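Side-chain contacts in alternansucrase (Leuconostoc mesenteroides, PDB 6HVG), which belongs to glycoside hydrolase family 70, combining a TIM-barrel-type domain with choline-binding-type beta repeats in a single long chain: residues Y321-A324 with M328-G331; Y340-D343 with H347-K350; D665-N670 with G728-R733; S685-S690 with S747-H752. One frame throughout, in Å; residues are numbered along the deposited sequence.

Contact 1: Y321-A324 with M328-G331; sequences YFDA and MLTG
Phe322 and Met328 meet in a single beta bridge, their CA atoms 4.3 Å apart, where the chain doubles back on itself and Leu329 N donates a hydrogen bond of 2.9 Å to Tyr321 O. The same carbonyl oxygen also receives a CA-H...O contact from Met328 CA at 3.3 Å. Two pairs of apolar side chains flank this bridge. Tyr321 holds CG opposite its backbone N (chi1 -178°), which lays the ring alongside Leu329 with both groups pointing the same way, and CD1 of Leu329 rests 3.4 Å from CD2 of Tyr321. A branched leucine suits the place: its other methyl, CD2, runs instead past Asp323, 3.9 Å from OD2 of that aspartate. Phe322 starts away from the returning chain, yet its ring swings back, bringing CE1 to 3.4 Å from CB of Met328. Beyond CG the methionine is extended and leads away, so it is the base of this side chain that the ring meets. Asp323 suits the turn because its OD1 accepts hydrogen bonds from Val327 N and, weakly, Asn325 N. The motif is a beta hairpin and its following loop, at the junction of two repeats of the choline-binding type: strand 319-322 pairs antiparallel with 310-313, the ring of Tyr321 meets Phe311 edge-to-face, and the returning chain runs on into strand 333-335.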
loop_
_atom_site.group_PDB
_atom_site.type_symbol
_atom_site.label_atom_id
_atom_site.label_comp_id
_atom_site.label_asym_id
_atom_site.label_seq_id
_atom_site.Cartn_x
_atom_site.Cartn_y
_atom_site.Cartn_z
ATOM N N TYR A 321 40.927 -4.499 -28.938
ATOM C CA TYR A 321 42.188 -3.864 -29.298
ATOM C C TYR A 321 42.500 -4.262 -30.716
ATOM O O TYR A 321 42.357 -5.421 -31.077
ATOM C CB TYR A 321 43.354 -4.284 -28.372
ATOM C CG TYR A 321 44.641 -3.584 -28.739
ATOM C CD1 TYR A 321 44.945 -2.329 -28.219
ATOM C CD2 TYR A 321 45.525 -4.155 -29.650
ATOM C CE1 TYR A 321 46.102 -1.655 -28.586
ATOM C CE2 TYR A 321 46.692 -3.499 -30.019
ATOM C CZ TYR A 321 46.977 -2.248 -29.483
ATOM O OH TYR A 321 48.129 -1.604 -29.869
ATOM N N PHE A 322 42.942 -3.306 -31.524
ATOM C CA PHE A 322 43.213 -3.580 -32.927
ATOM C C PHE A 322 44.661 -3.259 -33.251
ATOM O O PHE A 322 45.132 -2.170 -32.938
ATOM C CB PHE A 322 42.270 -2.761 -33.819
ATOM C CG PHE A 322 40.813 -3.123 -33.667
ATOM C CD1 PHE A 322 40.282 -4.219 -34.330
ATOM C CD2 PHE A 322 39.966 -2.362 -32.869
ATOM C CE1 PHE A 322 38.942 -4.557 -34.194
ATOM C CE2 PHE A 322 38.625 -2.697 -32.732
ATOM C CZ PHE A 322 38.106 -3.781 -33.413
ATOM N N ASP A 323 45.350 -4.200 -33.892
ATOM C CA ASP A 323 46.796 -4.074 -34.140
ATOM C C ASP A 323 47.121 -3.178 -35.353
ATOM O O ASP A 323 46.215 -2.585 -35.947
ATOM C CB ASP A 323 47.441 -5.468 -34.245
ATOM C CG ASP A 323 47.034 -6.235 -35.500
ATOM O OD1 ASP A 323 46.706 -5.615 -36.524
ATOM O OD2 ASP A 323 47.081 -7.476 -35.483
ATOM N N ALA A 324 48.399 -3.080 -35.703
ATOM C CA ALA A 324 48.834 -2.293 -36.855
ATOM C C ALA A 324 48.155 -2.688 -38.164
ATOM O O ALA A 324 47.900 -1.841 -38.998
ATOM C CB ALA A 324 50.343 -2.386 -37.011
ATOM N N MET A 328 41.575 -7.314 -34.967
ATOM C CA MET A 328 41.336 -7.414 -33.528
ATOM C C MET A 328 42.222 -8.496 -32.904
ATOM O O MET A 328 42.409 -9.573 -33.471
ATOM C CB MET A 328 39.859 -7.713 -33.227
ATOM C CG MET A 328 39.593 -9.159 -32.859
ATOM S SD MET A 328 37.925 -9.477 -32.295
ATOM C CE MET A 328 37.911 -11.271 -32.325
ATOM N N LEU A 329 42.761 -8.195 -31.731
ATOM C CA LEU A 329 43.591 -9.134 -30.994
ATOM C C LEU A 329 42.763 -9.986 -30.026
ATOM O O LEU A 329 41.691 -9.597 -29.572
ATOM C CB LEU A 329 44.701 -8.386 -30.239
ATOM C CG LEU A 329 45.891 -7.837 -31.046
ATOM C CD1 LEU A 329 46.938 -7.238 -30.121
ATOM C CD2 LEU A 329 46.525 -8.912 -31.914
ATOM N N THR A 330 43.308 -11.148 -29.703
ATOM C CA THR A 330 42.683 -12.125 -28.808
ATOM C C THR A 330 43.680 -12.514 -27.714
ATOM O O THR A 330 44.890 -12.323 -27.832
ATOM C CB THR A 330 42.268 -13.415 -29.560
ATOM O OG1 THR A 330 41.752 -14.357 -28.628
ATOM C CG2 THR A 330 43.452 -14.080 -30.299
ATOM N N GLY A 331 43.160 -13.045 -26.627
ATOM C CA GLY A 331 44.003 -13.659 -25.621
ATOM C C GLY A 331 44.766 -12.667 -24.767
ATOM O O GLY A 331 44.453 -11.476 -24.706
#

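Contact 2: Y340-D343 with H347-K350; sequences YYLD and HLRK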
loop_
_atom_site.group_PDB
_atom_site.type_symbol
_atom_site.label_atom_id
_atom_site.label_comp_id
_atom_site.label_asym_id
_atom_site.label_seq_id
_atom_site.Cartn_x
_atom_site.Cartn_y
_atom_site.Cartn_z
ATOM N N TYR A 340 46.819 -7.053 -20.544
ATOM C CA TYR A 340 45.375 -7.085 -20.600
ATOM C C TYR A 340 44.948 -8.472 -21.045
ATOM O O TYR A 340 45.718 -9.149 -21.724
ATOM C CB TYR A 340 44.903 -6.046 -21.628
ATOM C CG TYR A 340 45.361 -4.640 -21.350
ATOM C CD1 TYR A 340 44.618 -3.807 -20.522
ATOM C CD2 TYR A 340 46.509 -4.140 -21.930
ATOM C CE1 TYR A 340 45.019 -2.506 -20.272
ATOM C CE2 TYR A 340 46.917 -2.832 -21.709
ATOM C CZ TYR A 340 46.170 -2.019 -20.883
ATOM O OH TYR A 340 46.568 -0.743 -20.623
ATOM N N TYR A 341 43.744 -8.880 -20.660
ATOM C CA TYR A 341 43.227 -10.159 -21.068
ATOM C C TYR A 341 42.021 -9.974 -21.966
ATOM O O TYR A 341 41.030 -9.410 -21.556
ATOM C CB TYR A 341 42.881 -11.030 -19.860
ATOM C CG TYR A 341 42.020 -12.232 -20.216
ATOM C CD1 TYR A 341 42.479 -13.189 -21.101
ATOM C CD2 TYR A 341 40.753 -12.392 -19.663
ATOM C CE1 TYR A 341 41.705 -14.286 -21.420
ATOM C CE2 TYR A 341 39.959 -13.464 -19.985
ATOM C CZ TYR A 341 40.437 -14.419 -20.862
ATOM O OH TYR A 341 39.631 -15.500 -21.165
ATOM N N LEU A 342 42.104 -10.481 -23.186
ATOM C CA LEU A 342 40.987 -10.429 -24.117
ATOM C C LEU A 342 40.445 -11.834 -24.280
ATOM O O LEU A 342 41.192 -12.786 -24.452
ATOM C CB LEU A 342 41.435 -9.881 -25.473
ATOM C CG LEU A 342 42.217 -8.542 -25.410
ATOM C CD1 LEU A 342 43.198 -8.396 -26.542
ATOM C CD2 LEU A 342 41.302 -7.329 -25.430
ATOM N N ASP A 343 39.131 -11.981 -24.225
ATOM C CA ASP A 343 38.530 -13.307 -24.336
ATOM C C ASP A 343 38.447 -13.770 -25.790
ATOM O O ASP A 343 38.913 -13.069 -26.692
ATOM C CB ASP A 343 37.161 -13.370 -23.632
ATOM C CG ASP A 343 36.074 -12.640 -24.368
ATOM O OD1 ASP A 343 36.293 -12.176 -25.500
ATOM O OD2 ASP A 343 34.971 -12.564 -23.814
ATOM N N HIS A 347 36.752 -9.486 -26.484
ATOM C CA HIS A 347 36.298 -8.543 -25.459
ATOM C C HIS A 347 37.354 -8.347 -24.364
ATOM O O HIS A 347 37.884 -9.300 -23.835
ATOM C CB HIS A 347 34.956 -8.963 -24.810
ATOM C CG HIS A 347 33.818 -9.107 -25.794
ATOM N ND1 HIS A 347 33.892 -8.621 -27.083
ATOM C CD2 HIS A 347 32.585 -9.669 -25.677
ATOM C CE1 HIS A 347 32.763 -8.874 -27.720
ATOM N NE2 HIS A 347 31.957 -9.514 -26.895
ATOM N N LEU A 348 37.640 -7.089 -24.033
ATOM C CA LEU A 348 38.513 -6.740 -22.927
ATOM C C LEU A 348 37.780 -7.049 -21.625
ATOM O O LEU A 348 36.642 -6.626 -21.429
ATOM C CB LEU A 348 38.870 -5.257 -22.998
ATOM C CG LEU A 348 39.711 -4.698 -21.853
ATOM C CD1 LEU A 348 41.095 -5.304 -21.873
ATOM C CD2 LEU A 348 39.779 -3.180 -21.918
ATOM N N ARG A 349 38.437 -7.793 -20.742
ATOM C CA ARG A 349 37.815 -8.235 -19.487
ATOM C C ARG A 349 38.319 -7.400 -18.316
ATOM O O ARG A 349 39.514 -7.395 -17.992
ATOM C CB ARG A 349 38.102 -9.714 -19.251
ATOM C CG ARG A 349 37.825 -10.579 -20.465
ATOM C CD ARG A 349 36.384 -10.396 -20.926
ATOM N NE ARG A 349 35.457 -10.662 -19.823
ATOM C CZ ARG A 349 34.752 -11.779 -19.652
ATOM N NH1 ARG A 349 34.811 -12.774 -20.518
ATOM N NH2 ARG A 349 33.952 -11.897 -18.598
ATOM N N LYS A 350 37.399 -6.678 -17.704
ATOM C CA LYS A 350 37.699 -5.847 -16.582
ATOM C C LYS A 350 37.079 -6.466 -15.348
ATOM O O LYS A 350 36.098 -7.180 -15.439
ATOM C CB LYS A 350 37.135 -4.445 -16.819
ATOM C CG LYS A 350 37.628 -3.769 -18.097
ATOM C CD LYS A 350 37.142 -2.332 -18.152
ATOM C CE LYS A 350 37.441 -1.694 -19.490
ATOM N NZ LYS A 350 36.608 -0.475 -19.659
HETATM O O HOH W 1 42.166 -7.097 -19.288
#
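Asp343 and His347 are joined twice in this turn of a choline-binding-type repeat, where the chain leaves the hairpin strand 338-342 and folds back. His347 N donates to Asp343 OD1 at 2.9 Å, arriving from above the carboxylate plane, while Asp343 N donates to His347 O at 3.0 Å. The other carboxylate oxygen, OD2, forms a salt bridge with Arg349 NH1 at 3.3 Å whose hydrogen bond is weak, the carboxylate and guanidinium planes standing 85° apart. Arginine can do this because its chain folds back on itself, bent at chi2 (-56°) and chi3 (-55°). Aspartate is short enough to serve both partners from one turn position. Further along, Arg349 N donates to Tyr341 O, and a water accepts from Tyr341 N and probably donates to Arg349 O, extending the pairing where the backbones diverge.

Packing surrounds these bonds. The aliphatic part of Arg349 lies beside the Tyr341 ring, CG of Arg349 3.5 Å from CD2 of Tyr341, so one residue offers both charge and an apolar stem. His347 turns its ring against Phe320, and Leu342 places CD2 near the backbone of Leu348. Last, methyl CD1 of Leu348 sits 3.9 Å from CB of Tyr340.

Contact 3: D665-N670 with G728-R733; sequences DPQYVN and GTLVNR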
loop_
_atom_site.group_PDB
_atom_site.type_symbol
_atom_site.label_atom_id
_atom_site.label_comp_id
_atom_site.label_asym_id
_atom_site.label_seq_id
_atom_site.Cartn_x
_atom_site.Cartn_y
_atom_site.Cartn_z
ATOM N N ASP A 665 -12.964 -17.081 3.957
ATOM C CA ASP A 665 -13.393 -16.764 5.313
ATOM C C ASP A 665 -14.887 -17.095 5.587
ATOM O O ASP A 665 -15.234 -17.583 6.650
ATOM C CB ASP A 665 -13.138 -15.276 5.625
ATOM C CG ASP A 665 -11.681 -14.964 5.975
ATOM O OD1 ASP A 665 -10.894 -15.915 6.099
ATOM O OD2 ASP A 665 -11.342 -13.756 6.145
ATOM N N PRO A 666 -15.779 -16.811 4.637
ATOM C CA PRO A 666 -17.175 -17.175 4.855
ATOM C C PRO A 666 -17.381 -18.595 5.334
ATOM O O PRO A 666 -18.129 -18.812 6.257
ATOM C CB PRO A 666 -17.787 -16.999 3.472
ATOM C CG PRO A 666 -17.044 -15.842 2.926
ATOM C CD PRO A 666 -15.618 -16.048 3.393
ATOM N N GLN A 667 -16.697 -19.548 4.719
ATOM C CA GLN A 667 -16.881 -20.965 5.020
ATOM C C GLN A 667 -16.238 -21.322 6.351
ATOM O O GLN A 667 -16.783 -22.138 7.089
ATOM C CB GLN A 667 -16.297 -21.844 3.905
ATOM C CG GLN A 667 -17.041 -21.799 2.569
ATOM C CD GLN A 667 -16.920 -20.457 1.816
ATOM O OE1 GLN A 667 -15.903 -19.753 1.912
ATOM N NE2 GLN A 667 -17.990 -20.075 1.119
ATOM N N TYR A 668 -15.094 -20.705 6.667
ATOM C CA TYR A 668 -14.513 -20.832 8.002
ATOM C C TYR A 668 -15.507 -20.364 9.063
ATOM O O TYR A 668 -15.809 -21.092 9.993
ATOM C CB TYR A 668 -13.231 -20.007 8.134
ATOM C CG TYR A 668 -12.630 -20.062 9.521
ATOM C CD1 TYR A 668 -13.028 -19.172 10.513
ATOM C CD2 TYR A 668 -11.673 -21.005 9.840
ATOM C CE1 TYR A 668 -12.499 -19.241 11.790
ATOM C CE2 TYR A 668 -11.130 -21.069 11.103
ATOM C CZ TYR A 668 -11.534 -20.196 12.081
ATOM O OH TYR A 668 -10.979 -20.303 13.336
ATOM N N VAL A 669 -16.016 -19.144 8.913
ATOM C CA VAL A 669 -16.892 -18.547 9.905
ATOM C C VAL A 669 -18.108 -19.445 10.160
ATOM O O VAL A 669 -18.540 -19.626 11.294
ATOM C CB VAL A 669 -17.331 -17.125 9.473
ATOM C CG1 VAL A 669 -18.445 -16.588 10.377
ATOM C CG2 VAL A 669 -16.149 -16.157 9.464
ATOM N N ASN A 670 -18.644 -20.017 9.096
ATOM C CA ASN A 670 -19.799 -20.903 9.180
ATOM C C ASN A 670 -19.470 -22.234 9.864
ATOM O O ASN A 670 -20.298 -22.763 10.596
ATOM C CB ASN A 670 -20.373 -21.147 7.779
ATOM C CG ASN A 670 -21.671 -21.913 7.808
ATOM O OD1 ASN A 670 -22.643 -21.473 8.380
ATOM N ND2 ASN A 670 -21.684 -23.062 7.191
ATOM N N GLY A 728 -18.404 -19.021 -7.009
ATOM C CA GLY A 728 -19.710 -18.401 -7.186
ATOM C C GLY A 728 -20.123 -17.567 -5.990
ATOM O O GLY A 728 -19.374 -17.397 -5.021
ATOM N N THR A 729 -21.358 -17.097 -6.045
ATOM C CA THR A 729 -21.836 -16.104 -5.109
ATOM C C THR A 729 -22.268 -16.904 -3.888
ATOM O O THR A 729 -22.656 -18.075 -4.005
ATOM C CB THR A 729 -22.986 -15.260 -5.700
ATOM O OG1 THR A 729 -23.081 -14.034 -4.984
ATOM C CG2 THR A 729 -24.347 -15.998 -5.619
ATOM N N LEU A 730 -22.197 -16.271 -2.726
ATOM C CA LEU A 730 -22.438 -16.950 -1.443
ATOM C C LEU A 730 -23.854 -17.479 -1.271
ATOM O O LEU A 730 -24.057 -18.545 -0.686
ATOM C CB LEU A 730 -22.136 -15.979 -0.324
ATOM C CG LEU A 730 -22.426 -16.439 1.095
ATOM C CD1 LEU A 730 -21.512 -17.586 1.474
ATOM C CD2 LEU A 730 -22.273 -15.286 2.080
ATOM N N VAL A 731 -24.836 -16.724 -1.788
ATOM C CA VAL A 731 -26.248 -17.093 -1.685
ATOM C C VAL A 731 -26.890 -17.048 -3.066
ATOM O O VAL A 731 -26.955 -15.982 -3.688
ATOM C CB VAL A 731 -26.994 -16.133 -0.740
ATOM C CG1 VAL A 731 -28.498 -16.417 -0.722
ATOM C CG2 VAL A 731 -26.431 -16.206 0.663
ATOM N N ASN A 732 -27.386 -18.183 -3.547
ATOM C CA ASN A 732 -28.088 -18.163 -4.822
ATOM C C ASN A 732 -29.472 -17.551 -4.654
ATOM O O ASN A 732 -30.188 -17.843 -3.691
ATOM C CB ASN A 732 -28.210 -19.542 -5.469
ATOM C CG ASN A 732 -28.455 -19.442 -6.979
ATOM O OD1 ASN A 732 -29.601 -19.396 -7.440
ATOM N ND2 ASN A 732 -27.391 -19.363 -7.742
ATOM N N ARG A 733 -29.841 -16.705 -5.609
ATOM C CA ARG A 733 -31.087 -15.984 -5.553
ATOM C C ARG A 733 -31.924 -16.139 -6.824
ATOM O O ARG A 733 -32.898 -15.416 -7.028
ATOM C CB ARG A 733 -30.778 -14.518 -5.287
ATOM C CG ARG A 733 -30.253 -14.276 -3.886
ATOM C CD ARG A 733 -29.989 -12.811 -3.629
ATOM N NE ARG A 733 -29.521 -12.580 -2.270
ATOM C CZ ARG A 733 -28.242 -12.596 -1.888
ATOM N NH1 ARG A 733 -27.265 -12.833 -2.741
ATOM N NH2 ARG A 733 -27.943 -12.386 -0.618
#
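Pro666 and Gln667, at the start of helix 665-671, both meet one methyl of Leu730, and the contact is slight. The apolar part is a single pair: CB of Pro666 lies 4.3 Å from CD1 of Leu730, and both residues send their CB atoms toward each other. Leucine reaches this far because its CG is turned opposite the backbone N (chi1 175°), carrying the branch out from the loop. Proline fits the first turn of a helix, where its nitrogen, which has no hydrogen to give, is not needed as a donor; its rigid ring offers a compact hydrocarbon surface.

The second kind of contact is polar against apolar. Gln667 bends at chi2 (69°), which brings its NE2 to 4.3 Å from the same CD1 of Leu730, a van der Waals approach without a hydrogen bond. Glutamine is at home on this exposed side of the helix.

Hydrogen bonds serve each segment separately. Within the helix, Val669 N binds Asp665 O at 2.9 Å and Asn670 N binds Pro666 O at 3.1 Å. The loop is held by Thr682 of helix 681-692, whose OG1 accepts from Leu730 N and also pairs with Thr729 OG1.

Leu730 also touches Asn745 on strand 745-747. Helix 665-671 connects the parallel strands 657-658 and 678-679, consistent with a helix of a TIM-type beta/alpha barrel, and here it meets the loop that leads toward strand 745-747.

Contact 4: S685-S690 with S747-H752; sequences SQFGNS and SFVRAH
Phe687 crosses Val749 at about a right angle, and its side chain carries the contact from helix 681-692 to the loop after strand 745-747. CB points toward the loop. CG stands opposite the carbonyl carbon (chi1 -72°), so the ring projects from the helix toward the loop, and the approach narrows along one side of it. CD2 is the first atom to arrive: it lies 4.1 Å from CG2 of Val749 and 4.2 Å from the carbonyl oxygen of Phe748, which sits at the ring's edge, near its plane. CE2 of Phe687, the next atom round, is 4.1 Å from the same valine methyl, CG2. At the far tip, CZ has already drawn back from that methyl.

A large flat ring is suited to spanning the gap between two backbones whose nearest CA atoms, those of Phe687 and Val749, are 7.0 Å apart. Valine, branched at CB, can give CG2 to the phenylalanine, and its side chain also packs on Leu807 and Ala810 of helix 807-814. On the helix itself Gln686 NE2 donates to Ser690 OG at 3.1 Å with the hydroxyl near its amide plane, and the same hydroxyl is also hydrogen-bonded to Ser699 O and Asn700 O.

No hydrogen bond joins the two segments. Phe748 O is hydrogen-bonded to Thr684 OG1, about one turn back on the same helix, so a polar bond ties helix to loop beside the apolar contact. Between the segments themselves cohesion is mainly dispersion between buried hydrocarbon groups, perhaps with a slight electrostatic gain where the ring's rim faces the oxygen of Phe748.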
loop_
_atom_site.group_PDB
_atom_site.type_symbol
_atom_site.label_atom_id
_atom_site.label_comp_id
_atom_site.label_asym_id
_atom_site.label_seq_id
_atom_site.Cartn_x
_atom_site.Cartn_y
_atom_site.Cartn_z
ATOM N N SER A 685 -18.383 -7.418 -4.959
ATOM C CA SER A 685 -17.522 -7.550 -6.134
ATOM C C SER A 685 -18.308 -7.469 -7.439
ATOM O O SER A 685 -17.920 -6.751 -8.356
ATOM C CB SER A 685 -16.784 -8.876 -6.059
ATOM O OG SER A 685 -16.018 -9.099 -7.194
ATOM N N GLN A 686 -19.429 -8.183 -7.506
ATOM C CA GLN A 686 -20.251 -8.191 -8.703
ATOM C C GLN A 686 -20.887 -6.812 -8.959
ATOM O O GLN A 686 -21.133 -6.459 -10.106
ATOM C CB GLN A 686 -21.332 -9.260 -8.590
ATOM C CG GLN A 686 -21.926 -9.712 -9.914
ATOM C CD GLN A 686 -20.883 -10.314 -10.803
ATOM O OE1 GLN A 686 -20.303 -11.333 -10.473
ATOM N NE2 GLN A 686 -20.611 -9.667 -11.922
ATOM N N PHE A 687 -21.175 -6.042 -7.910
ATOM C CA PHE A 687 -21.641 -4.677 -8.107
ATOM C C PHE A 687 -20.558 -3.871 -8.798
ATOM O O PHE A 687 -20.842 -3.060 -9.672
ATOM C CB PHE A 687 -21.980 -3.981 -6.782
ATOM C CG PHE A 687 -23.241 -4.469 -6.118
ATOM C CD1 PHE A 687 -24.397 -4.654 -6.836
ATOM C CD2 PHE A 687 -23.268 -4.702 -4.747
ATOM C CE1 PHE A 687 -25.549 -5.074 -6.206
ATOM C CE2 PHE A 687 -24.414 -5.129 -4.117
ATOM C CZ PHE A 687 -25.561 -5.302 -4.844
ATOM N N GLY A 688 -19.312 -4.093 -8.384
ATOM C CA GLY A 688 -18.159 -3.443 -9.000
ATOM C C GLY A 688 -18.105 -3.673 -10.504
ATOM O O GLY A 688 -17.987 -2.728 -11.259
ATOM N N ASN A 689 -18.213 -4.931 -10.927
ATOM C CA ASN A 689 -18.042 -5.307 -12.314
ATOM C C ASN A 689 -19.251 -5.011 -13.189
ATOM O O ASN A 689 -19.089 -4.654 -14.356
ATOM C CB ASN A 689 -17.718 -6.801 -12.413
ATOM C CG ASN A 689 -16.417 -7.165 -11.723
ATOM O OD1 ASN A 689 -15.503 -6.344 -11.622
ATOM N ND2 ASN A 689 -16.328 -8.391 -11.242
ATOM N N SER A 690 -20.451 -5.170 -12.644
ATOM C CA SER A 690 -21.681 -5.002 -13.427
ATOM C C SER A 690 -22.360 -3.640 -13.358
ATOM O O SER A 690 -23.116 -3.308 -14.252
ATOM C CB SER A 690 -22.693 -6.063 -13.024
ATOM O OG SER A 690 -22.189 -7.347 -13.326
ATOM N N SER A 747 -23.854 -7.377 3.822
ATOM C CA SER A 747 -23.382 -7.002 2.483
ATOM C C SER A 747 -23.479 -5.525 2.287
ATOM O O SER A 747 -24.312 -4.875 2.907
ATOM C CB SER A 747 -24.191 -7.729 1.381
ATOM O OG SER A 747 -25.583 -7.595 1.562
ATOM N N PHE A 748 -22.640 -4.994 1.408
ATOM C CA PHE A 748 -22.629 -3.559 1.156
ATOM C C PHE A 748 -22.213 -3.236 -0.255
ATOM O O PHE A 748 -21.669 -4.071 -0.941
ATOM C CB PHE A 748 -21.689 -2.856 2.135
ATOM C CG PHE A 748 -20.287 -3.389 2.120
ATOM C CD1 PHE A 748 -19.912 -4.435 2.957
ATOM C CD2 PHE A 748 -19.342 -2.842 1.286
ATOM C CE1 PHE A 748 -18.629 -4.938 2.953
ATOM C CE2 PHE A 748 -18.050 -3.333 1.279
ATOM C CZ PHE A 748 -17.696 -4.383 2.110
ATOM N N VAL A 749 -22.493 -2.001 -0.667
ATOM C CA VAL A 749 -22.048 -1.469 -1.953
ATOM C C VAL A 749 -20.751 -0.698 -1.767
ATOM O O VAL A 749 -19.828 -0.839 -2.554
ATOM C CB VAL A 749 -23.103 -0.545 -2.564
ATOM C CG1 VAL A 749 -22.629 0.002 -3.900
ATOM C CG2 VAL A 749 -24.420 -1.308 -2.740
ATOM N N ARG A 750 -20.683 0.115 -0.720
ATOM C CA ARG A 750 -19.464 0.860 -0.388
ATOM C C ARG A 750 -19.249 0.848 1.103
ATOM O O ARG A 750 -20.152 0.522 1.861
ATOM C CB ARG A 750 -19.535 2.327 -0.881
ATOM C CG ARG A 750 -19.614 2.451 -2.388
ATOM C CD ARG A 750 -18.985 3.732 -2.898
ATOM N NE ARG A 750 -19.689 4.908 -2.397
ATOM C CZ ARG A 750 -19.136 5.926 -1.756
ATOM N NH1 ARG A 750 -17.837 5.976 -1.508
ATOM N NH2 ARG A 750 -19.908 6.916 -1.354
ATOM N N ALA A 751 -18.042 1.213 1.520
ATOM C CA ALA A 751 -17.706 1.279 2.929
ATOM C C ALA A 751 -16.761 2.431 3.207
ATOM O O ALA A 751 -16.235 3.041 2.284
ATOM C CB ALA A 751 -17.107 -0.046 3.370
ATOM N N HIS A 752 -16.524 2.711 4.483
ATOM C CA HIS A 752 -15.606 3.773 4.893
ATOM C C HIS A 752 -14.220 3.489 4.304
ATOM O O HIS A 752 -13.446 4.409 4.053
ATOM C CB HIS A 752 -15.536 3.881 6.431
ATOM C CG HIS A 752 -14.721 2.793 7.091
ATOM N ND1 HIS A 752 -15.255 1.576 7.462
ATOM C CD2 HIS A 752 -13.412 2.742 7.442
ATOM C CE1 HIS A 752 -14.313 0.825 8.009
ATOM N NE2 HIS A 752 -13.183 1.510 8.010
#

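Contacts 1 and 2 are local turns of the repeat region and touch each other, Gly331 O lying 3.0 Å from Leu342 N in a probable hydrogen bond, whereas contacts 3 and 4 join chain parts more than fifty residues apart in the barrel region. Contacts 1 and 3 lie at the surface, contact 2 is partly buried and contact 4 is buried. The turns close with backbone hydrogen bonds, and contact 2 adds a salt bridge; the barrel contacts have no hydrogen bond between their segments and rely on apolar touch. Helix 681-692 and the chain around strand 745-747 link contacts 3 and 4, whose centres are about 16 Å apart.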